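Local coordinates for protein succinyl-CoA ligase (ADP-forming) subunit alpha (Methanosaeta concilii, PDB 6HXI) that binds coenzyme A in a chain that joins a succinyl-CoA ligase alpha-subunit-like region to a helical region related to citrate synthase, at residues B[6-11]-B[216-221]; B[210-215]-B[240-245]; B[226-231]-B[251-256]. One frame throughout, in Å; residues are numbered along the deposited sequence.

Contact 1 of 3, residues B[6-11]-B[216-221]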
loop_
_atom_site.group_PDB
_atom_site.type_symbol
_atom_site.label_atom_id
_atom_site.label_comp_id
_atom_site.label_asym_id
_atom_site.label_seq_id
_atom_site.Cartn_x
_atom_site.Cartn_y
_atom_site.Cartn_z
ATOM N N TYR B 6 63.746 8.686 -7.574
ATOM C CA TYR B 6 63.419 9.865 -8.367
ATOM C C TYR B 6 62.023 9.800 -9.025
ATOM O O TYR B 6 61.465 10.840 -9.357
ATOM C CB TYR B 6 64.512 10.156 -9.406
ATOM C CG TYR B 6 64.800 9.024 -10.371
ATOM C CD1 TYR B 6 64.001 8.816 -11.490
ATOM C CD2 TYR B 6 65.928 8.222 -10.218
ATOM C CE1 TYR B 6 64.287 7.808 -12.409
ATOM C CE2 TYR B 6 66.230 7.213 -11.137
ATOM C CZ TYR B 6 65.396 7.002 -12.222
ATOM O OH TYR B 6 65.663 6.003 -13.119
ATOM N N VAL B 7 61.474 8.594 -9.229
ATOM C CA VAL B 7 60.145 8.413 -9.828
ATOM C C VAL B 7 59.047 8.700 -8.782
ATOM O O VAL B 7 58.993 8.043 -7.732
ATOM C CB VAL B 7 59.948 7.016 -10.484
ATOM C CG1 VAL B 7 58.552 6.878 -11.074
ATOM C CG2 VAL B 7 60.996 6.746 -11.552
ATOM N N LEU B 8 58.159 9.660 -9.075
ATOM C CA LEU B 8 57.056 9.917 -8.150
ATOM C C LEU B 8 55.919 8.998 -8.559
ATOM O O LEU B 8 55.495 8.161 -7.758
ATOM C CB LEU B 8 56.640 11.387 -8.184
ATOM C CG LEU B 8 56.263 12.052 -6.854
ATOM C CD1 LEU B 8 57.460 12.157 -5.910
ATOM C CD2 LEU B 8 55.742 13.446 -7.110
ATOM N N PHE B 9 55.496 9.087 -9.843
ATOM C CA PHE B 9 54.425 8.270 -10.420
ATOM C C PHE B 9 54.816 7.677 -11.717
ATOM O O PHE B 9 55.476 8.325 -12.523
ATOM C CB PHE B 9 53.163 9.078 -10.709
ATOM C CG PHE B 9 52.866 10.186 -9.754
ATOM C CD1 PHE B 9 52.478 9.913 -8.451
ATOM C CD2 PHE B 9 52.930 11.509 -10.165
ATOM C CE1 PHE B 9 52.197 10.946 -7.558
ATOM C CE2 PHE B 9 52.650 12.546 -9.273
ATOM C CZ PHE B 9 52.299 12.256 -7.971
ATOM N N ASP B 10 54.297 6.490 -11.978
ATOM C CA ASP B 10 54.479 5.809 -13.245
ATOM C C ASP B 10 53.141 5.231 -13.704
ATOM O O ASP B 10 52.090 5.490 -13.097
ATOM C CB ASP B 10 55.605 4.751 -13.177
ATOM C CG ASP B 10 55.498 3.715 -12.066
ATOM O OD1 ASP B 10 54.385 3.153 -11.868
ATOM O OD2 ASP B 10 56.550 3.394 -11.452
ATOM N N ILE B 11 53.191 4.446 -14.779
ATOM C CA ILE B 11 52.046 3.814 -15.392
ATOM C C ILE B 11 51.484 2.691 -14.498
ATOM O O ILE B 11 50.391 2.212 -14.763
ATOM C CB ILE B 11 52.427 3.383 -16.837
ATOM C CG1 ILE B 11 51.171 3.255 -17.724
ATOM C CG2 ILE B 11 53.308 2.130 -16.867
ATOM C CD1 ILE B 11 51.298 3.781 -19.168
ATOM N N ILE B 216 62.965 19.284 -8.336
ATOM C CA ILE B 216 64.042 19.590 -9.292
ATOM C C ILE B 216 65.178 18.556 -9.182
ATOM O O ILE B 216 65.717 18.121 -10.214
ATOM C CB ILE B 216 64.545 21.067 -9.215
ATOM C CG1 ILE B 216 63.453 22.033 -9.720
ATOM C CG2 ILE B 216 65.851 21.262 -10.023
ATOM C CD1 ILE B 216 63.716 23.538 -9.547
ATOM N N LEU B 217 65.497 18.135 -7.936
ATOM C CA LEU B 217 66.535 17.131 -7.663
ATOM C C LEU B 217 66.156 15.760 -8.190
ATOM O O LEU B 217 67.036 15.033 -8.631
ATOM C CB LEU B 217 66.929 17.064 -6.178
ATOM C CG LEU B 217 67.698 18.253 -5.626
ATOM C CD1 LEU B 217 67.995 18.058 -4.152
ATOM C CD2 LEU B 217 68.984 18.497 -6.399
ATOM N N ARG B 218 64.853 15.419 -8.177
ATOM C CA ARG B 218 64.359 14.167 -8.742
ATOM C C ARG B 218 64.509 14.204 -10.272
ATOM O O ARG B 218 64.859 13.186 -10.861
ATOM C CB ARG B 218 62.887 13.937 -8.408
ATOM C CG ARG B 218 62.578 13.505 -6.986
ATOM C CD ARG B 218 61.131 13.048 -6.845
ATOM N NE ARG B 218 60.157 14.047 -7.304
ATOM C CZ ARG B 218 59.551 14.026 -8.487
ATOM N NH1 ARG B 218 59.828 13.072 -9.366
ATOM N NH2 ARG B 218 58.691 14.977 -8.815
ATOM N N TYR B 219 64.219 15.356 -10.915
ATOM C CA TYR B 219 64.340 15.505 -12.364
ATOM C C TYR B 219 65.794 15.364 -12.803
ATOM O O TYR B 219 66.045 14.857 -13.897
ATOM C CB TYR B 219 63.792 16.862 -12.837
ATOM C CG TYR B 219 62.360 17.171 -12.452
ATOM C CD1 TYR B 219 61.442 16.149 -12.209
ATOM C CD2 TYR B 219 61.902 18.483 -12.396
ATOM C CE1 TYR B 219 60.122 16.430 -11.867
ATOM C CE2 TYR B 219 60.577 18.775 -12.064
ATOM C CZ TYR B 219 59.688 17.745 -11.815
ATOM O OH TYR B 219 58.386 18.036 -11.493
ATOM N N GLU B 220 66.745 15.815 -11.943
ATOM C CA GLU B 220 68.195 15.766 -12.172
ATOM C C GLU B 220 68.736 14.336 -12.182
ATOM O O GLU B 220 69.741 14.062 -12.858
ATOM C CB GLU B 220 68.934 16.579 -11.108
ATOM C CG GLU B 220 69.703 17.762 -11.671
ATOM C CD GLU B 220 70.979 17.465 -12.445
ATOM O OE1 GLU B 220 71.937 16.916 -11.853
ATOM O OE2 GLU B 220 71.048 17.862 -13.629
ATOM N N ARG B 221 68.084 13.436 -11.414
ATOM C CA ARG B 221 68.441 12.025 -11.305
ATOM C C ARG B 221 67.772 11.187 -12.402
ATOM O O ARG B 221 68.356 10.184 -12.830
ATOM C CB ARG B 221 68.070 11.470 -9.924
ATOM C CG ARG B 221 68.955 11.968 -8.770
ATOM C CD ARG B 221 68.629 11.249 -7.461
ATOM N NE ARG B 221 67.258 11.513 -6.993
ATOM C CZ ARG B 221 66.639 10.826 -6.036
ATOM N NH1 ARG B 221 67.252 9.817 -5.430
ATOM N NH2 ARG B 221 65.400 11.139 -5.683
#
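The N-terminal loop before strand 15-18 packs against helix 212-221 of the CoA-ligase region, Tyr6 lying against Arg218 and Arg221, and Leu8 against Arg218. One polar bond ties them: Arg218 NH1 donates to Tyr6 O at 2.8 Å, with an N-H...O angle of 157° and the oxygen in the guanidinium plane. A bend at chi3 (-54°) turns the Arg218 guanidinium back toward the loop. Leu8 covers one of its faces, CD1 lying 3.6 Å from Arg218 NE, while the other methyl, CD2, is 3.7 Å from Arg218 NH2. The side chain of Tyr6 lies beside Arg221, its CB meeting Arg221 CB at 3.8 Å. The carbonyl oxygen of Arg221 sits over a ring face of Tyr6 near the rim, 4.0 Å from CE2. The Arg221 guanidinium, tilted 76° from that ring, lays a face over Tyr6 N. Arg218 has further partners in the same chain: Glu198 forms a salt bridge with NH1, and His215 ND1 hydrogen-bonds NH2. The buried guanidinium is thus fixed in rotation by bonds at both terminal nitrogens, and Glu198 probably balances its charge.

Contact 2 of 3, residues B[210-215]-B[240-245]; sequences SNMLDH and YMIIQA
The first turn of helix 212-221 comes up against the middle of helix 239-247, the two backbones closest at Leu213 and Ile242, whose CA atoms are 5.6 Å apart. Leu213 is the main apolar wedge. Its CG lies opposite the backbone nitrogen (chi1 -175°), which spreads the two methyls over the facing helix: CD1 touches Ala245 CB at 3.7 Å, and CD2 lies 3.5 Å from Met241 O and also against Met241 CB. Behind it, Leu213 CB meets Ile242 CG1 at 4.2 Å. Ile242 sends its CD1 on to Met212, 3.7 Å from CB, with Met212 SD close by. Helix 239-247 is the connecting helix of a beta-alpha-beta unit in the CoA-ligase region, and helix 212-221 precedes that unit in the chain, so the contact packs two helices that follow each other, with strand 227-233 between them in sequence. At the N-terminal end of the pair the packing turns to sulfur. Met241 crosses Asn211 at about a right angle, SD 3.8 Å from Asn211 CG, and its bend at chi3 (73°) brings CE to within 3.9 Å of Asn211 CB. The amide of Asn211 is bonded elsewhere: ND2 donates to Asp238 OD2, which also accepts from Met212 N at the start of the helix. Asn211 additionally packs on Tyr126 of the neighbouring citrate lyase chain.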
loop_
_atom_site.group_PDB
_atom_site.type_symbol
_atom_site.label_atom_id
_atom_site.label_comp_id
_atom_site.label_asym_id
_atom_site.label_seq_id
_atom_site.Cartn_x
_atom_site.Cartn_y
_atom_site.Cartn_z
ATOM N N SER B 210 56.458 20.101 0.250
ATOM C CA SER B 210 57.695 19.853 -0.480
ATOM C C SER B 210 58.048 21.129 -1.236
ATOM O O SER B 210 57.161 21.807 -1.769
ATOM C CB SER B 210 57.536 18.691 -1.458
ATOM O OG SER B 210 56.439 18.880 -2.338
ATOM N N ASN B 211 59.329 21.482 -1.231
ATOM C CA ASN B 211 59.845 22.665 -1.896
ATOM C C ASN B 211 60.104 22.341 -3.355
ATOM O O ASN B 211 60.127 21.166 -3.727
ATOM C CB ASN B 211 61.123 23.149 -1.181
ATOM C CG ASN B 211 60.801 23.765 0.169
ATOM O OD1 ASN B 211 60.922 23.122 1.216
ATOM N ND2 ASN B 211 60.253 24.986 0.159
ATOM N N MET B 212 60.264 23.368 -4.194
ATOM C CA MET B 212 60.520 23.153 -5.613
ATOM C C MET B 212 61.776 22.318 -5.839
ATOM O O MET B 212 61.763 21.441 -6.709
ATOM C CB MET B 212 60.632 24.479 -6.372
ATOM C CG MET B 212 59.302 25.154 -6.633
ATOM S SD MET B 212 59.610 26.747 -7.430
ATOM C CE MET B 212 58.079 27.202 -7.788
ATOM N N LEU B 213 62.849 22.571 -5.048
ATOM C CA LEU B 213 64.130 21.857 -5.177
ATOM C C LEU B 213 64.002 20.352 -5.013
ATOM O O LEU B 213 64.680 19.631 -5.736
ATOM C CB LEU B 213 65.235 22.416 -4.254
ATOM C CG LEU B 213 66.646 21.796 -4.428
ATOM C CD1 LEU B 213 67.218 22.045 -5.840
ATOM C CD2 LEU B 213 67.594 22.261 -3.339
ATOM N N ASP B 214 63.117 19.871 -4.108
ATOM C CA ASP B 214 62.886 18.436 -3.888
ATOM C C ASP B 214 62.596 17.759 -5.235
ATOM O O ASP B 214 63.296 16.800 -5.606
ATOM C CB ASP B 214 61.714 18.207 -2.902
ATOM C CG ASP B 214 61.833 18.900 -1.552
ATOM O OD1 ASP B 214 62.817 19.651 -1.347
ATOM O OD2 ASP B 214 60.932 18.701 -0.700
ATOM N N HIS B 215 61.615 18.334 -5.994
ATOM C CA HIS B 215 61.196 17.875 -7.311
ATOM C C HIS B 215 62.261 18.114 -8.356
ATOM O O HIS B 215 62.492 17.203 -9.136
ATOM C CB HIS B 215 59.837 18.455 -7.709
ATOM C CG HIS B 215 58.798 18.244 -6.640
ATOM N ND1 HIS B 215 58.216 17.006 -6.435
ATOM C CD2 HIS B 215 58.337 19.099 -5.702
ATOM C CE1 HIS B 215 57.407 17.147 -5.398
ATOM N NE2 HIS B 215 57.436 18.390 -4.926
ATOM N N TYR B 240 65.742 30.328 -3.659
ATOM C CA TYR B 240 67.136 30.442 -3.238
ATOM C C TYR B 240 67.751 29.073 -2.921
ATOM O O TYR B 240 68.970 28.967 -2.858
ATOM C CB TYR B 240 67.306 31.460 -2.093
ATOM C CG TYR B 240 67.076 32.875 -2.571
ATOM C CD1 TYR B 240 68.055 33.558 -3.289
ATOM C CD2 TYR B 240 65.856 33.516 -2.354
ATOM C CE1 TYR B 240 67.830 34.845 -3.775
ATOM C CE2 TYR B 240 65.628 34.810 -2.820
ATOM C CZ TYR B 240 66.613 35.464 -3.542
ATOM O OH TYR B 240 66.390 36.731 -4.010
ATOM N N MET B 241 66.917 28.019 -2.770
ATOM C CA MET B 241 67.414 26.655 -2.564
ATOM C C MET B 241 67.918 26.150 -3.914
ATOM O O MET B 241 68.949 25.474 -3.972
ATOM C CB MET B 241 66.320 25.712 -2.026
ATOM C CG MET B 241 65.920 25.980 -0.588
ATOM S SD MET B 241 64.325 25.228 -0.141
ATOM C CE MET B 241 64.815 23.478 -0.046
ATOM N N ILE B 242 67.199 26.530 -4.996
ATOM C CA ILE B 242 67.489 26.162 -6.386
ATOM C C ILE B 242 68.752 26.844 -6.847
ATOM O O ILE B 242 69.649 26.166 -7.342
ATOM C CB ILE B 242 66.283 26.428 -7.339
ATOM C CG1 ILE B 242 64.986 25.718 -6.829
ATOM C CG2 ILE B 242 66.607 26.025 -8.791
ATOM C CD1 ILE B 242 63.721 26.452 -7.163
ATOM N N ILE B 243 68.832 28.170 -6.665
ATOM C CA ILE B 243 69.984 29.008 -7.040
ATOM C C ILE B 243 71.265 28.510 -6.347
ATOM O O ILE B 243 72.318 28.453 -6.990
ATOM C CB ILE B 243 69.648 30.510 -6.760
ATOM C CG1 ILE B 243 68.530 31.012 -7.718
ATOM C CG2 ILE B 243 70.883 31.426 -6.791
ATOM C CD1 ILE B 243 67.607 32.100 -7.122
ATOM N N GLN B 244 71.159 28.094 -5.063
ATOM C CA GLN B 244 72.303 27.557 -4.315
ATOM C C GLN B 244 72.711 26.193 -4.858
ATOM O O GLN B 244 73.907 25.919 -4.951
ATOM C CB GLN B 244 72.023 27.481 -2.809
ATOM C CG GLN B 244 73.311 27.346 -1.985
ATOM C CD GLN B 244 73.177 27.882 -0.585
ATOM O OE1 GLN B 244 72.459 27.328 0.261
ATOM N NE2 GLN B 244 73.902 28.959 -0.305
ATOM N N ALA B 245 71.719 25.356 -5.250
ATOM C CA ALA B 245 71.978 24.039 -5.829
ATOM C C ALA B 245 72.592 24.165 -7.228
ATOM O O ALA B 245 73.459 23.373 -7.593
ATOM C CB ALA B 245 70.704 23.227 -5.868
#

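Contact 3 of 3, residues B[226-231]-B[251-256]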
loop_
_atom_site.group_PDB
_atom_site.type_symbol
_atom_site.label_atom_id
_atom_site.label_comp_id
_atom_site.label_asym_id
_atom_site.label_seq_id
_atom_site.Cartn_x
_atom_site.Cartn_y
_atom_site.Cartn_z
ATOM N N LYS B 226 65.765 15.626 -19.780
ATOM C CA LYS B 226 66.970 16.291 -20.297
ATOM C C LYS B 226 66.877 17.819 -20.075
ATOM O O LYS B 226 67.853 18.540 -20.261
ATOM C CB LYS B 226 67.133 16.003 -21.809
ATOM C CG LYS B 226 66.770 14.589 -22.264
ATOM C CD LYS B 226 67.795 13.538 -21.864
ATOM C CE LYS B 226 67.437 12.181 -22.401
ATOM N NZ LYS B 226 68.318 11.138 -21.834
ATOM N N MET B 227 65.698 18.306 -19.672
ATOM C CA MET B 227 65.434 19.732 -19.521
ATOM C C MET B 227 64.608 20.011 -18.266
ATOM O O MET B 227 63.626 19.302 -18.016
ATOM C CB MET B 227 64.622 20.136 -20.752
ATOM C CG MET B 227 64.908 21.477 -21.273
ATOM S SD MET B 227 63.821 21.720 -22.690
ATOM C CE MET B 227 63.203 23.288 -22.297
ATOM N N ILE B 228 64.981 21.049 -17.483
ATOM C CA ILE B 228 64.214 21.444 -16.285
ATOM C C ILE B 228 63.627 22.855 -16.488
ATOM O O ILE B 228 64.269 23.716 -17.072
ATOM C CB ILE B 228 64.972 21.272 -14.928
ATOM C CG1 ILE B 228 65.715 19.901 -14.852
ATOM C CG2 ILE B 228 64.006 21.441 -13.729
ATOM C CD1 ILE B 228 66.781 19.757 -13.736
ATOM N N ALA B 229 62.376 23.057 -16.098
ATOM C CA ALA B 229 61.715 24.353 -16.241
ATOM C C ALA B 229 60.969 24.671 -14.963
ATOM O O ALA B 229 60.281 23.800 -14.438
ATOM C CB ALA B 229 60.749 24.320 -17.418
ATOM N N CYS B 230 61.112 25.896 -14.434
ATOM C CA CYS B 230 60.333 26.240 -13.247
ATOM C C CYS B 230 59.792 27.654 -13.268
ATOM O O CYS B 230 60.312 28.525 -13.950
ATOM C CB CYS B 230 61.064 25.932 -11.948
ATOM S SG CYS B 230 62.460 27.004 -11.616
ATOM N N LEU B 231 58.692 27.841 -12.564
ATOM C CA LEU B 231 57.992 29.107 -12.460
ATOM C C LEU B 231 57.702 29.369 -10.986
ATOM O O LEU B 231 56.909 28.661 -10.385
ATOM C CB LEU B 231 56.689 29.023 -13.277
ATOM C CG LEU B 231 55.890 30.302 -13.494
ATOM C CD1 LEU B 231 56.629 31.275 -14.397
ATOM C CD2 LEU B 231 54.497 29.974 -14.069
ATOM N N ILE B 251 72.684 20.794 -10.019
ATOM C CA ILE B 251 71.776 20.801 -11.171
ATOM C C ILE B 251 72.630 21.075 -12.413
ATOM O O ILE B 251 73.007 22.220 -12.666
ATOM C CB ILE B 251 70.602 21.820 -11.029
ATOM C CG1 ILE B 251 69.797 21.617 -9.730
ATOM C CG2 ILE B 251 69.683 21.814 -12.281
ATOM C CD1 ILE B 251 69.129 22.880 -9.233
ATOM N N THR B 252 72.945 20.011 -13.165
ATOM C CA THR B 252 73.770 20.068 -14.379
ATOM C C THR B 252 72.934 20.212 -15.659
ATOM O O THR B 252 73.434 20.745 -16.651
ATOM C CB THR B 252 74.735 18.877 -14.447
ATOM O OG1 THR B 252 73.993 17.666 -14.610
ATOM C CG2 THR B 252 75.649 18.788 -13.224
ATOM N N LYS B 253 71.672 19.728 -15.637
ATOM C CA LYS B 253 70.733 19.813 -16.764
ATOM C C LYS B 253 70.332 21.268 -16.975
ATOM O O LYS B 253 70.271 21.997 -15.978
ATOM C CB LYS B 253 69.488 18.959 -16.498
ATOM C CG LYS B 253 69.717 17.492 -16.782
ATOM C CD LYS B 253 68.629 16.603 -16.207
ATOM C CE LYS B 253 69.194 15.221 -16.048
ATOM N NZ LYS B 253 68.216 14.285 -15.483
ATOM N N PRO B 254 70.080 21.736 -18.233
ATOM C CA PRO B 254 69.698 23.151 -18.410
ATOM C C PRO B 254 68.352 23.460 -17.750
ATOM O O PRO B 254 67.401 22.698 -17.900
ATOM C CB PRO B 254 69.718 23.349 -19.929
ATOM C CG PRO B 254 69.540 21.998 -20.494
ATOM C CD PRO B 254 70.111 21.015 -19.526
ATOM N N LEU B 255 68.314 24.535 -16.943
ATOM C CA LEU B 255 67.154 24.979 -16.173
ATOM C C LEU B 255 66.591 26.331 -16.633
ATOM O O LEU B 255 67.288 27.344 -16.545
ATOM C CB LEU B 255 67.521 25.043 -14.673
ATOM C CG LEU B 255 66.353 25.297 -13.704
ATOM C CD1 LEU B 255 66.216 24.178 -12.719
ATOM C CD2 LEU B 255 66.511 26.621 -12.983
ATOM N N VAL B 256 65.318 26.349 -17.081
ATOM C CA VAL B 256 64.599 27.575 -17.468
ATOM C C VAL B 256 63.929 28.054 -16.190
ATOM O O VAL B 256 63.324 27.249 -15.482
ATOM C CB VAL B 256 63.574 27.371 -18.621
ATOM C CG1 VAL B 256 62.849 28.670 -18.951
ATOM C CG2 VAL B 256 64.247 26.804 -19.874
#
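Three backbone hydrogen bonds join Ile228 and Cys230 to Pro254 and Val256 in parallel fashion. Ile228 N donates to Pro254 O at 3.0 Å, almost straight at 171°. The same residue accepts through its carbonyl, Val256 N lying 2.8 Å from Ile228 O, so that Ile228 grips the residues before and after Leu255. One step on, Cys230 N reaches Val256 O, also at 2.8 Å. In the last two bonds the donor is tilted out of the carbonyl plane, and each acceptor takes a CA-H as well: Leu255 CA lies 3.3 Å from Ile228 O, and Ala229 CA is similarly close to Val256 O. Side chains divide between the faces of the sheet. On one, Ile228 CG2 meets Leu255 CD1 at 3.7 Å. With its CG1 opposite the carbonyl carbon (chi1 -45°), Ile228 carries CD1 back along the loop to Ile251 CG2, 3.8 Å away, and to Lys253 CB. Helix 212-221 covers this face, Tyr219 packing on Ile228 and Ile216 on Leu255. On the other face, Ala229 CB and Val256 CB are neighbours at 4.3 Å, and helix 308-322 lies over Ala229, Met227 and Pro254. At the entrance to the strands the Pro254 ring touches the backbone of Lys226, CD against its carbonyl oxygen. Lys253 sends NZ to the carbonyls of Tyr219, Asn222 and Ile225, clasping the turn after helix 212-221. Strand 227-233 pairs on its other side with strand 172-176, whereas 255-260 is the outermost strand of the sheet within this chain. Parallel neighbours connected through helix 239-247 make this a classical beta-alpha-beta crossover of an alpha/beta sheet.

How the contacts relate
From the N terminus, contact 1 closes the longest loop, bringing residues 6-11 to helix 212-221 past more than 200 intervening residues. Contact 2 opens on the first part of that helix, inside this loop, and closes beyond it at 240-245, so the two cross. Contact 3 opens after contact 1 has closed and ends at 251-256, beyond contact 2, which it crosses in turn; contacts 1 and 3 are in series, and none nests. Contacts 1 and 2 share helix 212-221, and contact 3 packs against it: Glu220 OE2 probably bonds Lys253 N, and Ile251 CD1 reaches Leu213 and Ala245. Together they tie the N-terminal loop, two helices and strands 227-233 and 255-260 of one sheet.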